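Local coordinates for protein putative hexulose 6 phosphate synthase (Salmonella typhimurium, PDB 3F4W) that is of unknown function but belongs to the orotidine 5'-phosphate decarboxylase / HUMPS family and folds as a TIM barrel, at residues 157-168 and 176-186. Residues are numbered along the deposited sequence; the frame is centred on the assembly and turned at random.
Sequences RRKARIAVAGGI and YALLGPDVVIV
Val164 is gripped through both backbone polar atoms by the neighbouring strand: its N donates to Val183 O and its O accepts from Ile185 N, the latter at 161° at the hydrogen. With axes 21° apart, 161-165 and 183-186 therefore pair in parallel. At the start of the pairing Ile162 O takes two donors, Asp182 N at 2.8 Å and Val183 N at 3.0 Å.

Asp182 adds a side-chain bond. Its OD2 receives Ile162 N through the anti lone pair at 2.9 Å, while its CB lies 3.5 Å from Arg161 CG. Arg157 NH1 stays 4.0 Å from Asp182 OD2, too far for a salt bridge; a water bonded to both, and to Gly180 O, bridges them. A second water links Arg161 NH2 to Asp182 O, and a third joins Gly166 N and Ile168 N to Ile185 O.

Apolar packing divides between the two faces of the sheet. On one, Ala165 CB meets Ile185 CB at 3.5 Å and Ala163 CB meets Val183 CB. On the helix side, Ile168 lays CD1 over the centre of the Tyr176 ring, 4.0 Å from the centroid and 8° off its normal, a CH-pi contact. Val164 sets CG1 between its backbone N and carbonyl carbon and CG2 opposite the N, which brings CG2 to Tyr176 CD1 and CG1 to Pro181 CG at 3.9 Å.

Through Tyr176, helix 173-177 thus packs on Val164 of strand 161-165 and on Ile168 just after it. Gly167 N hydrogen-bonds a malonate ion just beyond strand 161-165, at the C-terminal end of the barrel strands. This is the beta-alpha-beta unit joining the seventh and eighth strands of a TIM barrel.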
loop_
_atom_site.group_PDB
_atom_site.type_symbol
_atom_site.label_atom_id
_atom_site.label_comp_id
_atom_site.label_asym_id
_atom_site.label_seq_id
_atom_site.Cartn_x
_atom_site.Cartn_y
_atom_site.Cartn_z
ATOM N N ARG A 157 -10.007 11.468 20.000
ATOM C CA ARG A 157 -10.380 12.282 18.843
ATOM C C ARG A 157 -11.138 13.547 19.242
ATOM O O ARG A 157 -11.952 13.533 20.164
ATOM C CB ARG A 157 -11.177 11.461 17.819
ATOM C CG ARG A 157 -12.597 11.115 18.228
ATOM C CD ARG A 157 -13.600 12.178 17.791
ATOM N NE ARG A 157 -14.928 11.898 18.329
ATOM C CZ ARG A 157 -15.895 11.289 17.652
ATOM N NH1 ARG A 157 -15.692 10.910 16.400
ATOM N NH2 ARG A 157 -17.069 11.067 18.223
ATOM N N ARG A 158 -10.861 14.643 18.539
ATOM C CA ARG A 158 -11.518 15.917 18.813
ATOM C C ARG A 158 -12.661 16.195 17.844
ATOM O O ARG A 158 -13.785 16.475 18.259
ATOM C CB ARG A 158 -10.510 17.067 18.757
ATOM C CG ARG A 158 -9.501 17.062 19.889
ATOM C CD ARG A 158 -8.571 18.261 19.789
ATOM N NE ARG A 158 -7.464 18.182 20.736
ATOM C CZ ARG A 158 -6.487 19.081 20.817
ATOM N NH1 ARG A 158 -6.483 20.130 20.004
ATOM N NH2 ARG A 158 -5.515 18.929 21.709
ATOM N N LYS A 159 -12.367 16.116 16.551
ATOM C CA LYS A 159 -13.342 16.457 15.521
ATOM C C LYS A 159 -13.493 15.362 14.474
ATOM O O LYS A 159 -14.539 15.249 13.835
ATOM C CB LYS A 159 -12.949 17.763 14.827
ATOM C CG LYS A 159 -13.134 19.008 15.677
ATOM C CD LYS A 159 -12.846 20.264 14.865
ATOM C CE LYS A 159 -13.153 21.525 15.658
ATOM N NZ LYS A 159 -12.885 22.759 14.864
ATOM N N ALA A 160 -12.448 14.559 14.301
ATOM C CA ALA A 160 -12.416 13.561 13.237
ATOM C C ALA A 160 -13.661 12.677 13.180
ATOM O O ALA A 160 -14.166 12.221 14.205
ATOM C CB ALA A 160 -11.160 12.698 13.354
ATOM N N ARG A 161 -14.153 12.461 11.965
ATOM C CA ARG A 161 -15.135 11.424 11.686
ATOM C C ARG A 161 -14.400 10.102 11.891
ATOM O O ARG A 161 -13.201 10.019 11.626
ATOM C CB ARG A 161 -15.604 11.559 10.239
ATOM C CG ARG A 161 -16.842 10.769 9.867
ATOM C CD ARG A 161 -17.192 10.981 8.392
ATOM N NE ARG A 161 -18.358 10.198 7.990
ATOM C CZ ARG A 161 -18.703 9.955 6.729
ATOM N NH1 ARG A 161 -17.975 10.428 5.723
ATOM N NH2 ARG A 161 -19.782 9.232 6.473
ATOM N N ILE A 162 -15.095 9.077 12.375
ATOM C CA ILE A 162 -14.425 7.827 12.737
ATOM C C ILE A 162 -15.038 6.602 12.069
ATOM O O ILE A 162 -16.254 6.420 12.082
ATOM C CB ILE A 162 -14.439 7.594 14.262
ATOM C CG1 ILE A 162 -13.813 8.781 15.000
ATOM C CG2 ILE A 162 -13.718 6.295 14.613
ATOM C CD1 ILE A 162 -12.353 9.018 14.670
ATOM N N ALA A 163 -14.179 5.761 11.497
ATOM C CA ALA A 163 -14.596 4.478 10.944
ATOM C C ALA A 163 -13.933 3.347 11.721
ATOM O O ALA A 163 -12.918 3.553 12.386
ATOM C CB ALA A 163 -14.244 4.391 9.460
ATOM N N VAL A 164 -14.515 2.155 11.652
ATOM C CA VAL A 164 -13.923 0.999 12.316
ATOM C C VAL A 164 -14.051 -0.276 11.479
ATOM O O VAL A 164 -15.110 -0.572 10.922
ATOM C CB VAL A 164 -14.498 0.788 13.741
ATOM C CG1 VAL A 164 -16.002 0.582 13.695
ATOM C CG2 VAL A 164 -13.806 -0.381 14.426
ATOM N N ALA A 165 -12.947 -1.016 11.391
ATOM C CA ALA A 165 -12.894 -2.249 10.625
ATOM C C ALA A 165 -12.073 -3.290 11.372
ATOM O O ALA A 165 -11.098 -2.956 12.050
ATOM C CB ALA A 165 -12.279 -1.990 9.254
ATOM N N GLY A 166 -12.464 -4.551 11.243
ATOM C CA GLY A 166 -11.691 -5.636 11.816
ATOM C C GLY A 166 -12.509 -6.883 12.070
ATOM O O GLY A 166 -12.697 -7.285 13.215
ATOM N N GLY A 167 -13.006 -7.491 11.000
ATOM C CA GLY A 167 -13.738 -8.740 11.102
ATOM C C GLY A 167 -15.096 -8.610 11.762
ATOM O O GLY A 167 -15.619 -9.576 12.312
ATOM N N ILE A 168 -15.672 -7.414 11.712
ATOM C CA ILE A 168 -16.989 -7.178 12.293
ATOM C C ILE A 168 -18.065 -7.957 11.540
ATOM O O ILE A 168 -18.039 -8.044 10.310
ATOM C CB ILE A 168 -17.321 -5.672 12.315
ATOM C CG1 ILE A 168 -16.323 -4.938 13.222
ATOM C CG2 ILE A 168 -18.751 -5.434 12.798
ATOM C CD1 ILE A 168 -16.327 -3.429 13.066
ATOM N N TYR A 176 -20.015 -2.518 18.553
ATOM C CA TYR A 176 -19.375 -1.369 17.926
ATOM C C TYR A 176 -20.337 -0.213 17.722
ATOM O O TYR A 176 -19.981 0.942 17.947
ATOM C CB TYR A 176 -18.739 -1.781 16.595
ATOM C CG TYR A 176 -17.571 -2.718 16.793
ATOM C CD1 TYR A 176 -16.289 -2.223 17.012
ATOM C CD2 TYR A 176 -17.755 -4.093 16.801
ATOM C CE1 TYR A 176 -15.220 -3.075 17.214
ATOM C CE2 TYR A 176 -16.694 -4.954 17.004
ATOM C CZ TYR A 176 -15.428 -4.439 17.210
ATOM O OH TYR A 176 -14.370 -5.292 17.415
ATOM N N ALA A 177 -21.555 -0.531 17.295
ATOM C CA ALA A 177 -22.558 0.488 17.027
ATOM C C ALA A 177 -22.837 1.308 18.280
ATOM O O ALA A 177 -22.979 2.531 18.214
ATOM C CB ALA A 177 -23.840 -0.153 16.513
ATOM N N LEU A 178 -22.908 0.627 19.419
ATOM C CA LEU A 178 -23.179 1.279 20.701
ATOM C C LEU A 178 -22.175 2.373 21.031
ATOM O O LEU A 178 -22.492 3.309 21.762
ATOM C CB LEU A 178 -23.200 0.254 21.837
ATOM C CG LEU A 178 -24.479 -0.573 21.988
ATOM C CD1 LEU A 178 -24.234 -1.815 22.833
ATOM C CD2 LEU A 178 -25.595 0.278 22.581
ATOM N N LEU A 179 -20.964 2.253 20.496
ATOM C CA LEU A 179 -19.916 3.229 20.774
ATOM C C LEU A 179 -20.059 4.461 19.888
ATOM O O LEU A 179 -19.503 5.521 20.180
ATOM C CB LEU A 179 -18.532 2.598 20.605
ATOM C CG LEU A 179 -18.203 1.507 21.624
ATOM C CD1 LEU A 179 -16.899 0.797 21.288
ATOM C CD2 LEU A 179 -18.146 2.097 23.024
ATOM N N GLY A 180 -20.801 4.314 18.797
ATOM C CA GLY A 180 -21.126 5.437 17.941
ATOM C C GLY A 180 -20.068 5.873 16.943
ATOM O O GLY A 180 -19.784 7.068 16.825
ATOM N N PRO A 181 -19.484 4.915 16.205
ATOM C CA PRO A 181 -18.610 5.317 15.098
ATOM C C PRO A 181 -19.467 5.938 14.003
ATOM O O PRO A 181 -20.683 5.756 14.012
ATOM C CB PRO A 181 -18.030 3.988 14.595
ATOM C CG PRO A 181 -18.564 2.911 15.517
ATOM C CD PRO A 181 -19.757 3.470 16.198
ATOM N N ASP A 182 -18.848 6.653 13.072
ATOM C CA ASP A 182 -19.582 7.220 11.946
ATOM C C ASP A 182 -19.715 6.207 10.814
ATOM O O ASP A 182 -20.704 6.205 10.077
ATOM C CB ASP A 182 -18.902 8.498 11.461
ATOM C CG ASP A 182 -18.847 9.559 12.533
ATOM O OD1 ASP A 182 -19.888 10.197 12.791
ATOM O OD2 ASP A 182 -17.762 9.758 13.125
ATOM N N VAL A 183 -18.722 5.336 10.684
ATOM C CA VAL A 183 -18.753 4.305 9.654
ATOM C C VAL A 183 -18.336 2.960 10.227
ATOM O O VAL A 183 -17.324 2.855 10.923
ATOM C CB VAL A 183 -17.834 4.658 8.459
ATOM C CG1 VAL A 183 -17.825 3.524 7.428
ATOM C CG2 VAL A 183 -18.274 5.968 7.816
ATOM N N VAL A 184 -19.134 1.941 9.948
ATOM C CA VAL A 184 -18.782 0.576 10.295
ATOM C C VAL A 184 -18.410 -0.162 9.012
ATOM O O VAL A 184 -19.186 -0.192 8.053
ATOM C CB VAL A 184 -19.940 -0.138 11.010
ATOM C CG1 VAL A 184 -19.612 -1.605 11.216
ATOM C CG2 VAL A 184 -20.232 0.543 12.341
ATOM N N ILE A 185 -17.208 -0.732 8.990
ATOM C CA ILE A 185 -16.690 -1.422 7.813
ATOM C C ILE A 185 -16.794 -2.935 7.990
ATOM O O ILE A 185 -16.365 -3.481 9.006
ATOM C CB ILE A 185 -15.213 -1.033 7.542
ATOM C CG1 ILE A 185 -15.087 0.476 7.312
ATOM C CG2 ILE A 185 -14.667 -1.802 6.353
ATOM C CD1 ILE A 185 -13.690 1.033 7.553
ATOM N N VAL A 186 -17.374 -3.606 7.002
ATOM C CA VAL A 186 -17.533 -5.053 7.043
ATOM C C VAL A 186 -17.094 -5.638 5.711
ATOM O O VAL A 186 -17.353 -5.061 4.654
ATOM C CB VAL A 186 -18.997 -5.457 7.336
ATOM C CG1 VAL A 186 -19.185 -6.958 7.170
ATOM C CG2 VAL A 186 -19.392 -5.027 8.740
HETATM O O HOH W 1 -17.853 9.227 15.818
HETATM O O HOH W 2 -21.699 8.635 8.866
HETATM O O HOH W 3 -14.885 -5.321 9.829
#